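Local coordinates for phosphatase (PDB 1NF2), which probably acts as a magnesium-dependent phosphatase of the haloacid dehalogenase (HAD) family, at residues Met1-Thr12 and Glu207-Asp218. Residues are numbered along the deposited sequence; the frame is centred on the assembly and turned at random.
Sequences MYRVFVFDLDGT and EEIVVFGDNEND. With MG (magnesium ion), chain F.
The rings of Phe7 and Phe212 run alongside each other as an offset pair with little overlap, their planes differing by 25°; Phe7 CE1 meets Phe212 CD2 at 3.4 Å. At the edge of the Phe212 ring, in its plane, sits the carbonyl oxygen of Val6, while Val254 of helix 253-258 touches both rings. The Tyr2 ring has water 1 over one face, offset toward the rim, and lies across the Val210 methyl CG2. With CG anti to its own carbonyl carbon (chi1 -68°), Tyr2 carries its hydroxyl to water 3, 2.7 Å from OH, which donates to Glu207 O. Without the ring, as with an alanine here, water 3 would probably lose its hydroxyl partner and Val210 and Leu227 part of their cover at this end of the sheet. These rings lie along one side of two parallel neighbours, strands 4-8 and 209-213, at the centre of the Rossmann-like HAD core. Their ladder alternates: Val210 N bonds to Val4 O, Val6 N to Val210 O at 2.8 Å, and Phe212 N to Val6 O. Glu208 O starts it by accepting from both Arg3 N and Val4 N. On the face away from the phenylalanines, Val4 packs on Ile209 and Val6 CB on Val211 CG1 at 3.6 Å. Beyond the strand ends the chains converge on magnesium, as expected of HAD enzymes. With CG anti to the backbone N (chi1 -176°), Asp8 turns OD1 to the magnesium at 2.5 Å, and Asp214 OD2 binds the ion at 2.7 Å. Asp10 contributes its backbone O, 2.6 Å from the magnesium, while its carboxylate is paired with Arg43. Lys191 forms salt bridges with the carboxylates of both Asp8 and Asp218.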
loop_
_atom_site.group_PDB
_atom_site.type_symbol
_atom_site.label_atom_id
_atom_site.label_comp_id
_atom_site.label_asym_id
_atom_site.label_seq_id
_atom_site.Cartn_x
_atom_site.Cartn_y
_atom_site.Cartn_z
ATOM N N MET A 1 -5.005 21.021 -18.058
ATOM C CA MET A 1 -5.422 19.610 -18.275
ATOM C C MET A 1 -4.584 18.619 -17.471
ATOM O O MET A 1 -3.430 18.884 -17.129
ATOM C CB MET A 1 -5.356 19.271 -19.766
ATOM C CG MET A 1 -6.401 20.018 -20.595
ATOM S SD MET A 1 -6.200 19.785 -22.369
ATOM C CE MET A 1 -7.091 18.323 -22.600
ATOM N N TYR A 2 -5.182 17.470 -17.181
ATOM C CA TYR A 2 -4.538 16.420 -16.405
ATOM C C TYR A 2 -4.138 15.247 -17.279
ATOM O O TYR A 2 -4.890 14.847 -18.167
ATOM C CB TYR A 2 -5.498 15.964 -15.303
ATOM C CG TYR A 2 -5.709 17.044 -14.285
ATOM C CD1 TYR A 2 -4.798 17.218 -13.238
ATOM C CD2 TYR A 2 -6.750 17.962 -14.413
ATOM C CE1 TYR A 2 -4.913 18.278 -12.351
ATOM C CE2 TYR A 2 -6.876 19.031 -13.525
ATOM C CZ TYR A 2 -5.947 19.182 -12.497
ATOM O OH TYR A 2 -6.024 20.248 -11.628
ATOM N N ARG A 3 -2.953 14.695 -17.026
ATOM C CA ARG A 3 -2.452 13.568 -17.816
ATOM C C ARG A 3 -1.988 12.385 -16.968
ATOM O O ARG A 3 -1.592 11.355 -17.509
ATOM C CB ARG A 3 -1.287 14.020 -18.701
ATOM C CG ARG A 3 -1.619 15.174 -19.625
ATOM C CD ARG A 3 -0.423 15.559 -20.484
ATOM N NE ARG A 3 -0.748 16.596 -21.460
ATOM C CZ ARG A 3 -1.118 17.834 -21.147
ATOM N NH1 ARG A 3 -1.214 18.195 -19.877
ATOM N NH2 ARG A 3 -1.389 18.712 -22.105
ATOM N N VAL A 4 -2.038 12.536 -15.647
ATOM C CA VAL A 4 -1.604 11.479 -14.733
ATOM C C VAL A 4 -2.701 11.264 -13.697
ATOM O O VAL A 4 -3.126 12.199 -13.029
ATOM C CB VAL A 4 -0.275 11.870 -14.041
ATOM C CG1 VAL A 4 0.180 10.763 -13.072
ATOM C CG2 VAL A 4 0.788 12.119 -15.106
ATOM N N PHE A 5 -3.147 10.022 -13.577
ATOM C CA PHE A 5 -4.240 9.675 -12.682
ATOM C C PHE A 5 -3.836 8.629 -11.637
ATOM O O PHE A 5 -3.591 7.472 -11.963
ATOM C CB PHE A 5 -5.408 9.185 -13.548
ATOM C CG PHE A 5 -5.830 10.183 -14.604
ATOM C CD1 PHE A 5 -6.681 11.242 -14.284
ATOM C CD2 PHE A 5 -5.314 10.108 -15.895
ATOM C CE1 PHE A 5 -7.007 12.218 -15.230
ATOM C CE2 PHE A 5 -5.632 11.078 -16.852
ATOM C CZ PHE A 5 -6.479 12.138 -16.519
ATOM N N VAL A 6 -3.768 9.050 -10.380
ATOM C CA VAL A 6 -3.364 8.155 -9.296
ATOM C C VAL A 6 -4.564 7.676 -8.475
ATOM O O VAL A 6 -5.363 8.477 -7.998
ATOM C CB VAL A 6 -2.345 8.861 -8.377
ATOM C CG1 VAL A 6 -1.837 7.885 -7.308
ATOM C CG2 VAL A 6 -1.176 9.389 -9.221
ATOM N N PHE A 7 -4.675 6.367 -8.296
ATOM C CA PHE A 7 -5.801 5.792 -7.568
ATOM C C PHE A 7 -5.403 4.852 -6.432
ATOM O O PHE A 7 -4.620 3.922 -6.635
ATOM C CB PHE A 7 -6.683 4.964 -8.516
ATOM C CG PHE A 7 -7.129 5.687 -9.752
ATOM C CD1 PHE A 7 -8.230 6.538 -9.721
ATOM C CD2 PHE A 7 -6.473 5.481 -10.964
ATOM C CE1 PHE A 7 -8.679 7.177 -10.886
ATOM C CE2 PHE A 7 -6.914 6.117 -12.137
ATOM C CZ PHE A 7 -8.019 6.964 -12.094
ATOM N N ASP A 8 -5.945 5.075 -5.243
ATOM C CA ASP A 8 -5.686 4.148 -4.147
ATOM C C ASP A 8 -6.658 3.024 -4.519
ATOM O O ASP A 8 -7.610 3.257 -5.275
ATOM C CB ASP A 8 -6.081 4.765 -2.800
ATOM C CG ASP A 8 -5.739 3.867 -1.606
ATOM O OD1 ASP A 8 -5.961 4.295 -0.451
ATOM O OD2 ASP A 8 -5.251 2.737 -1.810
ATOM N N LEU A 9 -6.419 1.813 -4.024
ATOM C CA LEU A 9 -7.300 0.684 -4.323
ATOM C C LEU A 9 -8.414 0.573 -3.286
ATOM O O LEU A 9 -9.541 0.999 -3.538
ATOM C CB LEU A 9 -6.494 -0.619 -4.379
ATOM C CG LEU A 9 -6.225 -1.220 -5.762
ATOM C CD1 LEU A 9 -5.870 -0.135 -6.751
ATOM C CD2 LEU A 9 -5.106 -2.237 -5.668
ATOM N N ASP A 10 -8.097 0.007 -2.120
ATOM C CA ASP A 10 -9.078 -0.150 -1.048
ATOM C C ASP A 10 -9.766 1.171 -0.711
ATOM O O ASP A 10 -9.131 2.229 -0.708
ATOM C CB ASP A 10 -8.402 -0.725 0.206
ATOM C CG ASP A 10 -7.996 -2.185 0.035
ATOM O OD1 ASP A 10 -8.849 -3.074 0.239
ATOM O OD2 ASP A 10 -6.830 -2.443 -0.322
ATOM N N GLY A 11 -11.071 1.096 -0.444
ATOM C CA GLY A 11 -11.857 2.271 -0.104
ATOM C C GLY A 11 -11.930 3.347 -1.175
ATOM O O GLY A 11 -12.525 4.402 -0.950
ATOM N N THR A 12 -11.363 3.070 -2.349
ATOM C CA THR A 12 -11.310 4.045 -3.437
ATOM C C THR A 12 -11.772 3.472 -4.784
ATOM O O THR A 12 -12.938 3.618 -5.151
ATOM C CB THR A 12 -9.866 4.584 -3.546
ATOM O OG1 THR A 12 -9.477 5.099 -2.265
ATOM C CG2 THR A 12 -9.756 5.687 -4.599
ATOM N N GLU A 207 0.968 19.893 -11.577
ATOM C CA GLU A 207 -0.242 20.433 -12.200
ATOM C C GLU A 207 -1.060 19.490 -13.071
ATOM O O GLU A 207 -2.244 19.718 -13.281
ATOM C CB GLU A 207 0.086 21.679 -13.029
ATOM C CG GLU A 207 0.059 22.981 -12.252
ATOM C CD GLU A 207 -0.048 24.200 -13.165
ATOM O OE1 GLU A 207 0.829 24.366 -14.043
ATOM O OE2 GLU A 207 -1.009 24.988 -13.007
ATOM N N GLU A 208 -0.431 18.444 -13.584
ATOM C CA GLU A 208 -1.120 17.494 -14.446
ATOM C C GLU A 208 -1.485 16.186 -13.737
ATOM O O GLU A 208 -1.878 15.215 -14.384
ATOM C CB GLU A 208 -0.241 17.190 -15.658
ATOM C CG GLU A 208 1.206 16.952 -15.289
ATOM C CD GLU A 208 2.040 16.446 -16.449
ATOM O OE1 GLU A 208 1.807 16.891 -17.594
ATOM O OE2 GLU A 208 2.938 15.608 -16.212
ATOM N N ILE A 209 -1.378 16.172 -12.413
ATOM C CA ILE A 209 -1.663 14.970 -11.632
ATOM C C ILE A 209 -2.905 15.055 -10.757
ATOM O O ILE A 209 -3.112 16.045 -10.065
ATOM C CB ILE A 209 -0.484 14.628 -10.698
ATOM C CG1 ILE A 209 0.811 14.510 -11.508
ATOM C CG2 ILE A 209 -0.759 13.324 -9.966
ATOM C CD1 ILE A 209 2.029 14.179 -10.670
ATOM N N VAL A 210 -3.720 14.003 -10.795
ATOM C CA VAL A 210 -4.918 13.919 -9.964
ATOM C C VAL A 210 -4.770 12.669 -9.089
ATOM O O VAL A 210 -4.295 11.641 -9.566
ATOM C CB VAL A 210 -6.206 13.729 -10.804
ATOM C CG1 VAL A 210 -7.437 13.864 -9.910
ATOM C CG2 VAL A 210 -6.251 14.731 -11.913
ATOM N N VAL A 211 -5.167 12.759 -7.821
ATOM C CA VAL A 211 -5.098 11.605 -6.922
ATOM C C VAL A 211 -6.453 11.387 -6.257
ATOM O O VAL A 211 -7.115 12.341 -5.844
ATOM C CB VAL A 211 -4.025 11.784 -5.797
ATOM C CG1 VAL A 211 -2.642 11.879 -6.404
ATOM C CG2 VAL A 211 -4.308 13.027 -4.997
ATOM N N PHE A 212 -6.876 10.128 -6.195
ATOM C CA PHE A 212 -8.128 9.755 -5.545
ATOM C C PHE A 212 -7.724 8.955 -4.310
ATOM O O PHE A 212 -6.919 8.030 -4.412
ATOM C CB PHE A 212 -8.985 8.854 -6.456
ATOM C CG PHE A 212 -9.589 9.560 -7.644
ATOM C CD1 PHE A 212 -10.934 9.907 -7.651
ATOM C CD2 PHE A 212 -8.824 9.845 -8.761
ATOM C CE1 PHE A 212 -11.513 10.530 -8.761
ATOM C CE2 PHE A 212 -9.392 10.471 -9.878
ATOM C CZ PHE A 212 -10.740 10.810 -9.871
ATOM N N GLY A 213 -8.279 9.313 -3.159
ATOM C CA GLY A 213 -7.954 8.603 -1.940
ATOM C C GLY A 213 -9.062 8.659 -0.905
ATOM O O GLY A 213 -10.100 9.293 -1.114
ATOM N N ASP A 214 -8.836 7.984 0.215
ATOM C CA ASP A 214 -9.795 7.941 1.304
ATOM C C ASP A 214 -9.067 7.862 2.647
ATOM O O ASP A 214 -9.675 8.063 3.704
ATOM C CB ASP A 214 -10.674 6.700 1.162
ATOM C CG ASP A 214 -9.938 5.423 1.557
ATOM O OD1 ASP A 214 -10.602 4.478 2.039
ATOM O OD2 ASP A 214 -8.696 5.359 1.387
ATOM N N ASN A 215 -7.763 7.583 2.568
ATOM C CA ASN A 215 -6.858 7.359 3.707
ATOM C C ASN A 215 -5.947 8.420 4.294
ATOM O O ASN A 215 -5.660 9.452 3.694
ATOM C CB ASN A 215 -5.918 6.187 3.383
ATOM C CG ASN A 215 -6.477 4.874 3.803
ATOM O OD1 ASN A 215 -5.858 3.826 3.605
ATOM N ND2 ASN A 215 -7.657 4.911 4.402
ATOM N N GLU A 216 -5.444 8.076 5.477
ATOM C CA GLU A 216 -4.472 8.881 6.199
ATOM C C GLU A 216 -3.235 8.637 5.338
ATOM O O GLU A 216 -2.473 9.550 5.051
ATOM C CB GLU A 216 -4.250 8.304 7.598
ATOM C CG GLU A 216 -4.403 9.299 8.729
ATOM C CD GLU A 216 -3.506 10.504 8.565
ATOM O OE1 GLU A 216 -2.301 10.314 8.291
ATOM O OE2 GLU A 216 -4.005 11.641 8.716
ATOM N N ASN A 217 -3.076 7.383 4.913
ATOM C CA ASN A 217 -1.980 6.965 4.045
ATOM C C ASN A 217 -1.956 7.730 2.712
ATOM O O ASN A 217 -0.884 8.022 2.182
ATOM C CB ASN A 217 -2.102 5.472 3.725
ATOM C CG ASN A 217 -1.638 4.576 4.869
ATOM O OD1 ASN A 217 -1.877 3.364 4.849
ATOM N ND2 ASN A 217 -0.964 5.159 5.856
ATOM N N ASP A 218 -3.139 8.028 2.172
ATOM C CA ASP A 218 -3.268 8.727 0.887
ATOM C C ASP A 218 -3.060 10.231 1.017
ATOM O O ASP A 218 -2.682 10.903 0.062
ATOM C CB ASP A 218 -4.653 8.460 0.280
ATOM C CG ASP A 218 -4.891 6.995 -0.015
ATOM O OD1 ASP A 218 -6.069 6.565 0.039
ATOM O OD2 ASP A 218 -3.910 6.275 -0.306
HETATM MG MG MG F . -7.400 2.981 1.113
HETATM O O HOH W 1 -4.102 21.054 -15.435
HETATM O O HOH W 2 -0.185 19.356 -17.746
HETATM O O HOH W 3 -3.508 21.271 -11.461
#